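Local atomic coordinates of arsenite methyltransferase (Chlamydomonas reinhardtii, PDB entry 5EVJ), a protein that probably methylates trivalent arsenic, using S-adenosyl-L-methionine as the methyl donor to form mono-, di- and trimethylated products. Residues A61-E66 / A98-K103; G84-D89 / V188-G193. The protein carries 15 engineered substitutions. One frame throughout, in Å; residues are numbered along the deposited sequence.

Contact 1 of 2, residues A61-E66 / A98-K103. Engineered in segment 98-103: A98 (natural residue Cys).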
loop_
_atom_site.group_PDB
_atom_site.type_symbol
_atom_site.label_atom_id
_atom_site.label_comp_id
_atom_site.label_asym_id
_atom_site.label_seq_id
_atom_site.Cartn_x
_atom_site.Cartn_y
_atom_site.Cartn_z
ATOM N N ALA A 61 -1.951 12.680 -16.078
ATOM C CA ALA A 61 -2.287 13.675 -17.113
ATOM C C ALA A 61 -3.443 13.168 -18.002
ATOM O O ALA A 61 -4.288 13.944 -18.410
ATOM C CB ALA A 61 -1.073 14.017 -17.971
ATOM N N ASP A 62 -3.458 11.858 -18.247
ATOM C CA ASP A 62 -4.314 11.214 -19.234
ATOM C C ASP A 62 -5.553 10.531 -18.696
ATOM O O ASP A 62 -6.154 9.813 -19.446
ATOM C CB ASP A 62 -3.539 10.102 -19.944
ATOM C CG ASP A 62 -2.539 10.615 -20.937
ATOM O OD1 ASP A 62 -2.764 11.681 -21.519
ATOM O OD2 ASP A 62 -1.527 9.938 -21.146
ATOM N N VAL A 63 -5.847 10.674 -17.400
ATOM C CA VAL A 63 -6.997 10.083 -16.743
ATOM C C VAL A 63 -8.150 11.083 -16.916
ATOM O O VAL A 63 -7.961 12.274 -16.708
ATOM C CB VAL A 63 -6.698 9.888 -15.212
ATOM C CG1 VAL A 63 -7.949 9.572 -14.395
ATOM C CG2 VAL A 63 -5.630 8.812 -14.958
ATOM N N PRO A 64 -9.356 10.605 -17.268
ATOM C CA PRO A 64 -10.488 11.505 -17.509
ATOM C C PRO A 64 -10.697 12.428 -16.335
ATOM O O PRO A 64 -10.926 11.962 -15.208
ATOM C CB PRO A 64 -11.697 10.557 -17.582
ATOM C CG PRO A 64 -11.129 9.222 -17.899
ATOM C CD PRO A 64 -9.740 9.181 -17.352
ATOM N N THR A 65 -10.637 13.725 -16.605
ATOM C CA THR A 65 -10.916 14.770 -15.628
ATOM C C THR A 65 -11.991 14.386 -14.583
ATOM O O THR A 65 -11.822 14.609 -13.365
ATOM C CB THR A 65 -11.357 16.060 -16.367
ATOM O OG1 THR A 65 -10.261 16.556 -17.152
ATOM C CG2 THR A 65 -11.728 17.125 -15.365
ATOM N N GLU A 66 -13.093 13.818 -15.060
ATOM C CA GLU A 66 -14.217 13.526 -14.187
ATOM C C GLU A 66 -13.840 12.383 -13.246
ATOM O O GLU A 66 -14.334 12.297 -12.124
ATOM C CB GLU A 66 -15.442 13.115 -15.009
ATOM C CG GLU A 66 -16.702 13.087 -14.155
ATOM C CD GLU A 66 -17.776 12.132 -14.655
ATOM O OE1 GLU A 66 -17.463 11.200 -15.437
ATOM O OE2 GLU A 66 -18.945 12.308 -14.252
ATOM N N ALA A 98 -7.200 3.310 -9.670
ATOM C CA ALA A 98 -7.304 2.111 -10.518
ATOM C C ALA A 98 -6.889 2.441 -11.951
ATOM O O ALA A 98 -6.266 1.609 -12.637
ATOM C CB ALA A 98 -8.706 1.541 -10.455
ATOM N N TYR A 99 -7.170 3.681 -12.390
ATOM C CA TYR A 99 -6.810 4.069 -13.758
ATOM C C TYR A 99 -5.324 4.194 -13.858
ATOM O O TYR A 99 -4.708 3.714 -14.790
ATOM C CB TYR A 99 -7.467 5.396 -14.128
ATOM C CG TYR A 99 -8.885 5.243 -14.690
ATOM C CD1 TYR A 99 -9.823 4.414 -14.065
ATOM C CD2 TYR A 99 -9.298 5.931 -15.843
ATOM C CE1 TYR A 99 -11.125 4.263 -14.553
ATOM C CE2 TYR A 99 -10.631 5.799 -16.326
ATOM C CZ TYR A 99 -11.515 4.942 -15.696
ATOM O OH TYR A 99 -12.811 4.782 -16.148
ATOM N N VAL A 100 -4.708 4.763 -12.829
ATOM C CA VAL A 100 -3.287 4.865 -12.824
ATOM C C VAL A 100 -2.661 3.487 -12.798
ATOM O O VAL A 100 -1.693 3.213 -13.508
ATOM C CB VAL A 100 -2.814 5.668 -11.617
ATOM C CG1 VAL A 100 -1.289 5.591 -11.521
ATOM C CG2 VAL A 100 -3.348 7.089 -11.753
ATOM N N ALA A 101 -3.192 2.610 -11.958
ATOM C CA ALA A 101 -2.590 1.258 -11.891
ATOM C C ALA A 101 -2.737 0.496 -13.243
ATOM O O ALA A 101 -1.806 -0.198 -13.721
ATOM C CB ALA A 101 -3.247 0.500 -10.766
ATOM N N ALA A 102 -3.924 0.636 -13.845
ATOM C CA ALA A 102 -4.287 -0.035 -15.076
ATOM C C ALA A 102 -3.212 0.309 -16.094
ATOM O O ALA A 102 -2.776 -0.542 -16.849
ATOM C CB ALA A 102 -5.628 0.456 -15.545
ATOM N N LYS A 103 -2.733 1.539 -16.067
ATOM C CA LYS A 103 -1.610 1.890 -16.942
ATOM C C LYS A 103 -0.300 1.255 -16.516
ATOM O O LYS A 103 0.460 0.661 -17.320
ATOM C CB LYS A 103 -1.390 3.391 -16.976
ATOM C CG LYS A 103 -0.153 3.668 -17.836
ATOM C CD LYS A 103 0.158 5.138 -18.018
ATOM C CE LYS A 103 1.200 5.322 -19.126
ATOM N NZ LYS A 103 2.460 4.541 -18.840
#
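The flat group here is the ring of Y99, and P64 CD approaches it obliquely beside CD2 and CE2. P64 CD sits 3.6 Å from Y99 CD2 and is equally close to Y99 CE2. P64 CG follows, 3.8 Å from Y99 CE2. The two side chains as a whole cross at about a right angle. V63 CG1 also approaches the tyrosine ring obliquely, 4.1 Å from Y99 CD2. Another ring, that of Y131, meets Y99 with the planes about 30° apart.

V63 divides its methyls between two targets. CG1 is anti to the backbone N (chi1 167°) and goes to the aromatic ring. CG2 goes to the helix itself, 4.0 Å from Y99 CB and 4.3 Å from V100 CG2. The contact is wholly apolar, and V63, Y99 and V100 are buried. The polar end of Y99 is satisfied, since its OH is hydrogen-bonded to A124 O.

The contact packs the turn between helices 54-61 and 65-69 against helix 96-104 of the Rossmann-like fold. Helix 96-104 follows strand 86-90. V100 also touches L60 of helix 54-61. Y99 also touches A128 of helix 128-135 and M143 and F145 of strand 143-147.

Contact 2 of 2, residues G84-D89 / V188-G193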
loop_
_atom_site.group_PDB
_atom_site.type_symbol
_atom_site.label_atom_id
_atom_site.label_comp_id
_atom_site.label_asym_id
_atom_site.label_seq_id
_atom_site.Cartn_x
_atom_site.Cartn_y
_atom_site.Cartn_z
ATOM N N GLY A 84 2.590 -6.241 -15.382
ATOM C CA GLY A 84 2.117 -7.593 -15.584
ATOM C C GLY A 84 1.446 -8.230 -14.403
ATOM O O GLY A 84 0.979 -9.380 -14.513
ATOM N N LEU A 85 1.310 -7.500 -13.301
ATOM C CA LEU A 85 0.692 -8.069 -12.090
ATOM C C LEU A 85 -0.839 -7.861 -11.959
ATOM O O LEU A 85 -1.453 -7.070 -12.672
ATOM C CB LEU A 85 1.400 -7.481 -10.836
ATOM C CG LEU A 85 2.901 -7.793 -10.807
ATOM C CD1 LEU A 85 3.594 -7.251 -9.547
ATOM C CD2 LEU A 85 3.277 -9.272 -11.121
ATOM N N ARG A 86 -1.430 -8.493 -10.956
ATOM C CA ARG A 86 -2.871 -8.266 -10.661
ATOM C C ARG A 86 -3.017 -7.451 -9.374
ATOM O O ARG A 86 -2.466 -7.836 -8.320
ATOM C CB ARG A 86 -3.581 -9.601 -10.552
ATOM C CG ARG A 86 -3.316 -10.501 -11.802
ATOM C CD ARG A 86 -3.678 -11.974 -11.580
ATOM N NE ARG A 86 -3.134 -12.402 -10.274
ATOM C CZ ARG A 86 -2.556 -13.577 -9.967
ATOM N NH1 ARG A 86 -2.398 -14.551 -10.855
ATOM N NH2 ARG A 86 -2.112 -13.771 -8.743
ATOM N N VAL A 87 -3.786 -6.364 -9.465
ATOM C CA VAL A 87 -3.908 -5.422 -8.448
ATOM C C VAL A 87 -5.339 -5.300 -8.016
ATOM O O VAL A 87 -6.220 -5.127 -8.837
ATOM C CB VAL A 87 -3.488 -4.046 -9.005
ATOM C CG1 VAL A 87 -3.757 -2.929 -7.985
ATOM C CG2 VAL A 87 -2.012 -4.077 -9.413
ATOM N N LEU A 88 -5.560 -5.270 -6.711
ATOM C CA LEU A 88 -6.871 -4.998 -6.125
ATOM C C LEU A 88 -6.842 -3.622 -5.471
ATOM O O LEU A 88 -5.983 -3.328 -4.643
ATOM C CB LEU A 88 -7.190 -6.082 -5.091
ATOM C CG LEU A 88 -8.514 -5.927 -4.327
ATOM C CD1 LEU A 88 -9.725 -5.963 -5.305
ATOM C CD2 LEU A 88 -8.595 -7.047 -3.313
ATOM N N ASP A 89 -7.770 -2.757 -5.865
ATOM C CA ASP A 89 -7.838 -1.409 -5.388
ATOM C C ASP A 89 -9.070 -1.352 -4.489
ATOM O O ASP A 89 -10.212 -1.530 -4.948
ATOM C CB ASP A 89 -7.969 -0.468 -6.563
ATOM C CG ASP A 89 -7.976 1.005 -6.135
ATOM O OD1 ASP A 89 -7.336 1.289 -5.124
ATOM O OD2 ASP A 89 -8.621 1.886 -6.780
ATOM N N VAL A 188 -6.578 -12.590 0.120
ATOM C CA VAL A 188 -6.572 -12.538 -1.337
ATOM C C VAL A 188 -5.162 -12.320 -1.981
ATOM O O VAL A 188 -5.010 -12.462 -3.222
ATOM C CB VAL A 188 -7.563 -11.478 -1.874
ATOM C CG1 VAL A 188 -9.014 -11.702 -1.317
ATOM C CG2 VAL A 188 -7.030 -10.081 -1.632
ATOM N N LEU A 189 -4.150 -12.034 -1.155
ATOM C CA LEU A 189 -2.760 -11.897 -1.646
ATOM C C LEU A 189 -2.147 -13.252 -1.905
ATOM O O LEU A 189 -2.244 -14.196 -1.111
ATOM C CB LEU A 189 -1.863 -11.121 -0.635
ATOM C CG LEU A 189 -2.089 -9.600 -0.647
ATOM C CD1 LEU A 189 -1.421 -8.931 0.544
ATOM C CD2 LEU A 189 -1.602 -9.026 -1.993
ATOM N N ALA A 190 -1.473 -13.331 -3.026
ATOM C CA ALA A 190 -0.666 -14.470 -3.300
ATOM C C ALA A 190 0.663 -14.350 -2.536
ATOM O O ALA A 190 1.113 -13.287 -2.230
ATOM C CB ALA A 190 -0.369 -14.505 -4.795
ATOM N N PRO A 191 1.311 -15.464 -2.288
ATOM C CA PRO A 191 2.649 -15.349 -1.701
ATOM C C PRO A 191 3.556 -14.379 -2.451
ATOM O O PRO A 191 3.508 -14.283 -3.707
ATOM C CB PRO A 191 3.207 -16.765 -1.744
ATOM C CG PRO A 191 1.972 -17.662 -1.915
ATOM C CD PRO A 191 0.809 -16.854 -2.412
ATOM N N GLY A 192 4.358 -13.635 -1.675
ATOM C CA GLY A 192 5.307 -12.658 -2.240
ATOM C C GLY A 192 4.618 -11.385 -2.673
ATOM O O GLY A 192 5.278 -10.428 -3.175
ATOM N N GLY A 193 3.320 -11.302 -2.389
ATOM C CA GLY A 193 2.567 -10.061 -2.661
ATOM C C GLY A 193 2.645 -9.039 -1.556
ATOM O O GLY A 193 3.229 -9.268 -0.507
#
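L88, on a central strand of the seven-stranded Rossmann-like sheet of a class I methyltransferase, packs tightly on V188 at the end of a helix. The strand order 3-2-1-4-5-7-6 is the mark of that fold. L88 lies on strand 86-90, the first in the chain. V188 ends helix 178-188, which comes before the chain enters strand 193-202.

The two side chains meet at about a right angle, each through one methyl. L88 CD2 is 3.8 Å from V188 CG2. The L88 side chain leaves the strand toward V188, and with CG anti to the backbone N (chi1 178°) it reaches the valine through CD2. On V188, CG2 is the methyl held between the backbone N and the carbonyl carbon. The backbones stay well apart, with L88 CA and V188 CA 8.9 Å from each other. Both residues are buried, and F163, L153 and L158 also pack on L88.

The other end is loose. R86 is exposed, and its guanidinium only skirts the A190 methyl. R86 NH2 lies 4.4 Å from A190 CB, which sits at the edge of the group, near its plane. Both residues also touch a crystal neighbour. The backbone of R86 is better fixed, since R86 N is hydrogen-bonded to D164 OD2 on the adjacent strand.

Beyond A190 the chain turns through P191 and G192 into strand 193-202, the Pro-Gly-Gly turn found at this point in many class I methyltransferases. It is a type II beta turn, with G192 at a phi of 78°. The turn is closed by G193 N, which donates to A190 O at 3.0 Å.

Both contacts involve the first strand-turn-helix unit of the methyltransferase fold. Contact 2 uses strand 86-90, and contact 1 uses helix 96-104, which follows it. Their segments touch where N of the engineered A98 packs 3.5 Å from D89 OD2, although the contact centres are 20 Å apart. Contact 1 lies farther from the centre of the chain, yet its touching residues are mostly buried. Its chemistry is aromatic and aliphatic, and it joins the turn between helices 54-61 and 65-69 to helix 96-104. Contact 2 is more central but smaller. It runs from an aliphatic pair at the end of helix 178-188 to an exposed arginine beside the turn that follows.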